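Local atomic coordinates of BauA (Acinetobacter baumannii, PDB entry 6HCP), a protein that probably serves as an outer-membrane TonB-dependent receptor that takes up ferric preacinetobactin, an iron-carrying siderophore, into Acinetobacter baumannii. Residues A613-Q618 against L624-N629; A656-K661 against V667-N672. One frame throughout, in Å; residues are numbered along the deposited sequence.

Contact 1 of 2, residues A613-Q618 against L624-N629; sequences AEWDTQ and LTLSGN. With C8E ((hydroxyethyloxy)tri(ethyloxy)octane), chain B; EDO (1,2-ethanediol), chain K.
L624 and W615 each meet the opposite strand through backbone and side chain. L624 pairs with T617: T617 N donates a hydrogen bond to L624 O at 2.9 Å, and L624 N returns a bond to T617 O at 2.8 Å. L624 CB lies 3.7 Å from T617 O. W615 and L626 form the next hydrogen-bonded pair, with a bond in each direction. Their side chains run side by side on the same face of the sheet. L626 CD1 reaches the edge of the indole, in its plane, 4.0 Å from W615 CZ3. W615 CG stands anti to the backbone N (chi1 171°), which lays the indole alongside L626; T617 CB of its own strand sits over the rim of one face.

These are two strands of a beta hairpin in the transmembrane beta-barrel, antiparallel with their axes at 163°. The W615 ring also meets Y658 of a neighbouring subunit. Beyond W615, A613 and G628 make a third hydrogen-bonded pair, beside a detergent tail that comes within 3.8 Å of A613 CB through its C8 atom.

T625 lies on the other face, beside D616. Its OG1 donates to D616 OD1 at 2.6 Å, from 35° above the carboxylate plane. R576 also holds D616 OD1, in a salt bridge. T625 CG2 packs 3.8 Å from E614 CB, and the E614 carboxylate forms a salt bridge with R576.

Contact 2 of 2, residues A656-K661 against V667-N672; sequences ARYSTK and VTFRAN. With C8E ((hydroxyethyloxy)tri(ethyloxy)octane), chain C; EDO (1,2-ethanediol), chain K.
The hairpin of strands 645-662 and 665-674 in the beta-barrel wall holds this contact. Its strands are antiparallel, at 172°. Three hydrogen-bonded pairs, A656 with A671, Y658 with F669 and T660 with V667, each carry two backbone bonds.

On the F669 face, F669 CD1 lies at the edge of the Y658 ring, 4.3 Å from Y658 CD2. A detergent tail crosses over one face of the F669 ring, its C2 atom 4.0 Å above the ring plane. Y658 OH is hydrogen-bonded to V619 O.

On the other face, R657 and R670 run side by side. R657 CD lies 3.6 Å from R670 NE, and the guanidinium planes are 40° apart. R657 bends at chi3 (68°), and its NH2 donates to ethanediol O1 at 2.8 Å. N672 ND2 holds the other end of that molecule at O2, 3.1 Å away. T668 CG2 packs over the centre of one face of the R670 guanidinium.

Helix 69-75 covers the arginines, with D74 in a salt bridge to R670. Strands 622-637 and 697-705 flank the hairpin.

Along the chain the two contacts come in series. Contact 1 closes first, on the turn between strands 599-618 and 622-637. Contact 2 then closes the turn between strands 645-662 and 665-674. Neither nests in nor crosses the other. Strands 622-637 and 645-662 are neighbours in the barrel wall, so the two hairpins lie next to each other, with centres about 11 Å apart. T625 N and R657 O, 2.7 Å apart, probably form a hydrogen bond across this seam. E614 OE1 and R657 NH1 add a salt bridge at 2.9 Å. One ethanediol molecule touches both contacts and is also hydrogen-bonded to D74 O of helix 69-75.

Contact 1 of 2, residues A613-Q618 against L624-N629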
loop_
_atom_site.group_PDB
_atom_site.type_symbol
_atom_site.label_atom_id
_atom_site.label_comp_id
_atom_site.label_asym_id
_atom_site.label_seq_id
_atom_site.Cartn_x
_atom_site.Cartn_y
_atom_site.Cartn_z
ATOM N N ALA A 613 -15.471 2.484 13.747
ATOM C CA ALA A 613 -15.836 1.264 14.434
ATOM C C ALA A 613 -14.573 0.666 15.039
ATOM O O ALA A 613 -13.481 0.803 14.461
ATOM C CB ALA A 613 -16.498 0.285 13.484
ATOM N N GLU A 614 -14.751 -0.019 16.176
ATOM C CA GLU A 614 -13.697 -0.791 16.796
ATOM C C GLU A 614 -14.290 -2.138 17.237
ATOM O O GLU A 614 -15.454 -2.210 17.641
ATOM C CB GLU A 614 -13.106 -0.061 18.003
ATOM C CG GLU A 614 -12.372 1.227 17.676
ATOM C CD GLU A 614 -11.556 1.794 18.824
ATOM O OE1 GLU A 614 -11.848 1.421 19.976
ATOM O OE2 GLU A 614 -10.618 2.561 18.564
ATOM N N TRP A 615 -13.457 -3.185 17.167
ATOM C CA TRP A 615 -13.859 -4.542 17.554
ATOM C C TRP A 615 -12.730 -5.174 18.380
ATOM O O TRP A 615 -11.562 -5.077 18.002
ATOM C CB TRP A 615 -14.205 -5.367 16.301
ATOM C CG TRP A 615 -14.435 -6.824 16.570
ATOM C CD1 TRP A 615 -15.444 -7.380 17.305
ATOM C CD2 TRP A 615 -13.650 -7.928 16.076
ATOM N NE1 TRP A 615 -15.327 -8.745 17.327
ATOM C CE2 TRP A 615 -14.230 -9.109 16.592
ATOM C CE3 TRP A 615 -12.502 -8.033 15.283
ATOM C CZ2 TRP A 615 -13.698 -10.371 16.333
ATOM C CZ3 TRP A 615 -11.984 -9.281 15.014
ATOM C CH2 TRP A 615 -12.581 -10.431 15.527
ATOM N N ASP A 616 -13.085 -5.649 19.580
ATOM C CA ASP A 616 -12.143 -6.213 20.543
ATOM C C ASP A 616 -12.226 -7.758 20.533
ATOM O O ASP A 616 -13.304 -8.330 20.405
ATOM C CB ASP A 616 -12.470 -5.762 21.969
ATOM C CG ASP A 616 -12.236 -4.294 22.263
ATOM O OD1 ASP A 616 -11.485 -3.638 21.507
ATOM O OD2 ASP A 616 -12.698 -3.859 23.328
ATOM N N THR A 617 -11.072 -8.420 20.651
ATOM C CA THR A 617 -11.028 -9.872 20.889
ATOM C C THR A 617 -9.819 -10.172 21.784
ATOM O O THR A 617 -8.808 -9.464 21.732
ATOM C CB THR A 617 -11.029 -10.651 19.563
ATOM O OG1 THR A 617 -11.262 -12.042 19.808
ATOM C CG2 THR A 617 -9.743 -10.489 18.786
ATOM N N GLN A 618 -9.963 -11.183 22.650
ATOM C CA GLN A 618 -8.875 -11.597 23.560
ATOM C C GLN A 618 -7.793 -12.345 22.766
ATOM O O GLN A 618 -8.096 -13.203 21.958
ATOM C CB GLN A 618 -9.383 -12.471 24.705
ATOM C CG GLN A 618 -8.301 -13.410 25.232
ATOM C CD GLN A 618 -8.354 -13.652 26.719
ATOM O OE1 GLN A 618 -9.418 -13.858 27.296
ATOM N NE2 GLN A 618 -7.182 -13.711 27.333
ATOM N N LEU A 624 -6.854 -7.393 21.789
ATOM C CA LEU A 624 -6.581 -6.881 20.477
ATOM C C LEU A 624 -7.817 -6.112 20.009
ATOM O O LEU A 624 -8.930 -6.612 20.120
ATOM C CB LEU A 624 -6.261 -8.020 19.510
ATOM C CG LEU A 624 -6.168 -7.596 18.042
ATOM C CD1 LEU A 624 -4.934 -6.744 17.794
ATOM C CD2 LEU A 624 -6.167 -8.815 17.120
ATOM N N THR A 625 -7.593 -4.867 19.565
ATOM C CA THR A 625 -8.635 -4.059 18.942
ATOM C C THR A 625 -8.266 -3.793 17.477
ATOM O O THR A 625 -7.146 -3.401 17.178
ATOM C CB THR A 625 -8.799 -2.709 19.658
ATOM O OG1 THR A 625 -9.010 -2.955 21.047
ATOM C CG2 THR A 625 -9.940 -1.886 19.093
ATOM N N LEU A 626 -9.226 -4.015 16.589
ATOM C CA LEU A 626 -9.115 -3.604 15.211
ATOM C C LEU A 626 -10.056 -2.412 15.003
ATOM O O LEU A 626 -11.189 -2.413 15.488
ATOM C CB LEU A 626 -9.487 -4.767 14.294
ATOM C CG LEU A 626 -8.596 -6.010 14.431
ATOM C CD1 LEU A 626 -9.029 -7.109 13.479
ATOM C CD2 LEU A 626 -7.141 -5.657 14.200
ATOM N N SER A 627 -9.591 -1.432 14.231
ATOM C CA SER A 627 -10.397 -0.235 14.015
ATOM C C SER A 627 -10.440 0.100 12.521
ATOM O O SER A 627 -9.466 -0.098 11.789
ATOM C CB SER A 627 -9.878 0.919 14.840
ATOM O OG SER A 627 -8.686 1.450 14.291
ATOM N N GLY A 628 -11.525 0.756 12.134
ATOM C CA GLY A 628 -11.649 1.336 10.803
ATOM C C GLY A 628 -12.541 2.574 10.842
ATOM O O GLY A 628 -13.459 2.685 11.665
ATOM N N ASN A 629 -12.258 3.491 9.921
ATOM C CA ASN A 629 -13.028 4.706 9.733
ATOM C C ASN A 629 -13.278 4.915 8.241
ATOM O O ASN A 629 -12.375 4.710 7.409
ATOM C CB ASN A 629 -12.284 5.925 10.278
ATOM C CG ASN A 629 -12.298 5.978 11.784
ATOM O OD1 ASN A 629 -11.487 5.312 12.415
ATOM N ND2 ASN A 629 -13.148 6.832 12.344
HETATM C C1 C8E B . -10.814 -1.049 6.171
HETATM C C2 C8E B . -12.121 -0.730 6.868
HETATM C C3 C8E B . -12.338 0.767 6.824
HETATM C C4 C8E B . -13.806 1.153 6.957
HETATM C C5 C8E B . -14.442 0.637 8.228
HETATM C C6 C8E B . -15.489 1.595 8.759
HETATM C C7 C8E B . -16.431 0.910 9.744
HETATM C C8 C8E B . -16.120 -0.584 9.851
HETATM C C1 EDO K . -5.053 2.444 17.650
HETATM O O1 EDO K . -5.725 2.921 18.873
HETATM C C2 EDO K . -6.110 1.723 16.790
HETATM O O2 EDO K . -7.114 2.655 16.332
HETATM O O HOH W 1 -12.266 3.692 14.565
#

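Contact 2 of 2, residues A656-K661 against V667-N672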
loop_
_atom_site.group_PDB
_atom_site.type_symbol
_atom_site.label_atom_id
_atom_site.label_comp_id
_atom_site.label_asym_id
_atom_site.label_seq_id
_atom_site.Cartn_x
_atom_site.Cartn_y
_atom_site.Cartn_z
ATOM N N ALA A 656 -4.895 -0.810 14.552
ATOM C CA ALA A 656 -4.920 -1.914 15.496
ATOM C C ALA A 656 -4.291 -1.444 16.806
ATOM O O ALA A 656 -3.356 -0.619 16.824
ATOM C CB ALA A 656 -4.204 -3.121 14.917
ATOM N N ARG A 657 -4.798 -2.010 17.900
ATOM C CA ARG A 657 -4.321 -1.729 19.226
ATOM C C ARG A 657 -4.190 -3.053 19.995
ATOM O O ARG A 657 -5.048 -3.898 19.885
ATOM C CB ARG A 657 -5.322 -0.802 19.917
ATOM C CG ARG A 657 -4.965 -0.351 21.328
ATOM C CD ARG A 657 -5.802 0.868 21.730
ATOM N NE ARG A 657 -7.221 0.579 21.906
ATOM C CZ ARG A 657 -8.221 1.077 21.174
ATOM N NH1 ARG A 657 -9.462 0.855 21.559
ATOM N NH2 ARG A 657 -8.002 1.694 20.026
ATOM N N TYR A 658 -3.131 -3.154 20.797
ATOM C CA TYR A 658 -2.944 -4.313 21.666
ATOM C C TYR A 658 -2.614 -3.804 23.064
ATOM O O TYR A 658 -1.605 -3.131 23.263
ATOM C CB TYR A 658 -1.837 -5.246 21.158
ATOM C CG TYR A 658 -1.752 -6.549 21.927
ATOM C CD1 TYR A 658 -2.842 -7.401 21.985
ATOM C CD2 TYR A 658 -0.643 -6.865 22.693
ATOM C CE1 TYR A 658 -2.826 -8.550 22.764
ATOM C CE2 TYR A 658 -0.591 -8.037 23.442
ATOM C CZ TYR A 658 -1.688 -8.877 23.482
ATOM O OH TYR A 658 -1.651 -10.028 24.220
ATOM N N SER A 659 -3.487 -4.136 24.016
ATOM C CA SER A 659 -3.318 -3.745 25.415
ATOM C C SER A 659 -3.065 -4.992 26.270
ATOM O O SER A 659 -3.809 -5.965 26.184
ATOM C CB SER A 659 -4.512 -2.976 25.911
ATOM O OG SER A 659 -5.654 -3.814 25.987
ATOM N N THR A 660 -1.981 -4.951 27.044
ATOM C CA THR A 660 -1.540 -6.089 27.844
ATOM C C THR A 660 -0.808 -5.565 29.082
ATOM O O THR A 660 -0.829 -4.364 29.354
ATOM C CB THR A 660 -0.698 -7.036 26.977
ATOM O OG1 THR A 660 -0.496 -8.251 27.693
ATOM C CG2 THR A 660 0.638 -6.452 26.578
ATOM N N LYS A 661 -0.167 -6.476 29.829
ATOM C CA LYS A 661 0.742 -6.116 30.906
ATOM C C LYS A 661 2.064 -6.866 30.747
ATOM O O LYS A 661 2.105 -7.954 30.208
ATOM C CB LYS A 661 0.127 -6.437 32.267
ATOM C CG LYS A 661 -1.137 -5.658 32.577
ATOM C CD LYS A 661 -1.750 -6.023 33.905
ATOM C CE LYS A 661 -3.152 -5.477 34.067
ATOM N NZ LYS A 661 -3.604 -5.570 35.473
ATOM N N VAL A 667 0.798 -1.964 29.312
ATOM C CA VAL A 667 1.456 -1.579 28.069
ATOM C C VAL A 667 0.409 -1.604 26.948
ATOM O O VAL A 667 -0.389 -2.538 26.865
ATOM C CB VAL A 667 2.627 -2.518 27.732
ATOM C CG1 VAL A 667 3.200 -2.229 26.356
ATOM C CG2 VAL A 667 3.727 -2.445 28.782
ATOM N N THR A 668 0.408 -0.553 26.110
ATOM C CA THR A 668 -0.474 -0.486 24.954
ATOM C C THR A 668 0.335 -0.106 23.703
ATOM O O THR A 668 1.128 0.836 23.707
ATOM C CB THR A 668 -1.623 0.507 25.162
ATOM O OG1 THR A 668 -2.429 0.067 26.246
ATOM C CG2 THR A 668 -2.508 0.646 23.943
ATOM N N PHE A 669 0.155 -0.918 22.662
ATOM C CA PHE A 669 0.709 -0.701 21.330
ATOM C C PHE A 669 -0.411 -0.212 20.403
ATOM O O PHE A 669 -1.509 -0.750 20.443
ATOM C CB PHE A 669 1.266 -2.002 20.753
ATOM C CG PHE A 669 2.339 -2.660 21.589
ATOM C CD1 PHE A 669 2.000 -3.497 22.644
ATOM C CD2 PHE A 669 3.673 -2.400 21.359
ATOM C CE1 PHE A 669 2.983 -4.059 23.447
ATOM C CE2 PHE A 669 4.656 -2.984 22.143
ATOM C CZ PHE A 669 4.309 -3.797 23.198
ATOM N N ARG A 670 -0.111 0.799 19.582
ATOM C CA ARG A 670 -1.089 1.363 18.660
ATOM C C ARG A 670 -0.430 1.558 17.297
ATOM O O ARG A 670 0.712 2.031 17.185
ATOM C CB ARG A 670 -1.634 2.704 19.163
ATOM C CG ARG A 670 -2.493 2.611 20.411
ATOM C CD ARG A 670 -2.897 3.975 20.962
ATOM N NE ARG A 670 -3.863 3.856 22.040
ATOM C CZ ARG A 670 -3.592 4.081 23.318
ATOM N NH1 ARG A 670 -2.341 4.221 23.728
ATOM N NH2 ARG A 670 -4.585 4.169 24.178
ATOM N N ALA A 671 -1.196 1.224 16.261
ATOM C CA ALA A 671 -0.804 1.408 14.893
ATOM C C ALA A 671 -2.015 1.966 14.146
ATOM O O ALA A 671 -3.093 1.410 14.266
ATOM C CB ALA A 671 -0.343 0.104 14.275
ATOM N N ASN A 672 -1.784 3.014 13.339
ATOM C CA ASN A 672 -2.853 3.660 12.571
ATOM C C ASN A 672 -2.317 4.058 11.194
ATOM O O ASN A 672 -1.175 4.495 11.073
ATOM C CB ASN A 672 -3.395 4.922 13.250
ATOM C CG ASN A 672 -4.130 4.628 14.528
ATOM O OD1 ASN A 672 -3.490 4.422 15.569
ATOM N ND2 ASN A 672 -5.405 4.320 14.374
HETATM C C1 C8E C . 2.182 -6.238 18.849
HETATM C C2 C8E C . 3.264 -6.326 19.899
HETATM C C3 C8E C . 2.874 -7.319 20.994
HETATM C C4 C8E C . 3.932 -7.472 22.108
HETATM C C5 C8E C . 3.357 -8.275 23.280
HETATM C C6 C8E C . 4.247 -8.328 24.520
HETATM C C7 C8E C . 3.926 -9.571 25.348
HETATM C C8 C8E C . 4.264 -9.407 26.828
HETATM O O9 C8E C . 4.107 -10.650 27.524
HETATM C C10 C8E C . 4.031 -10.490 28.948
HETATM C C1 EDO K . -5.053 2.444 17.650
HETATM O O1 EDO K . -5.725 2.921 18.873
HETATM C C2 EDO K . -6.110 1.723 16.790
HETATM O O2 EDO K . -7.114 2.655 16.332
#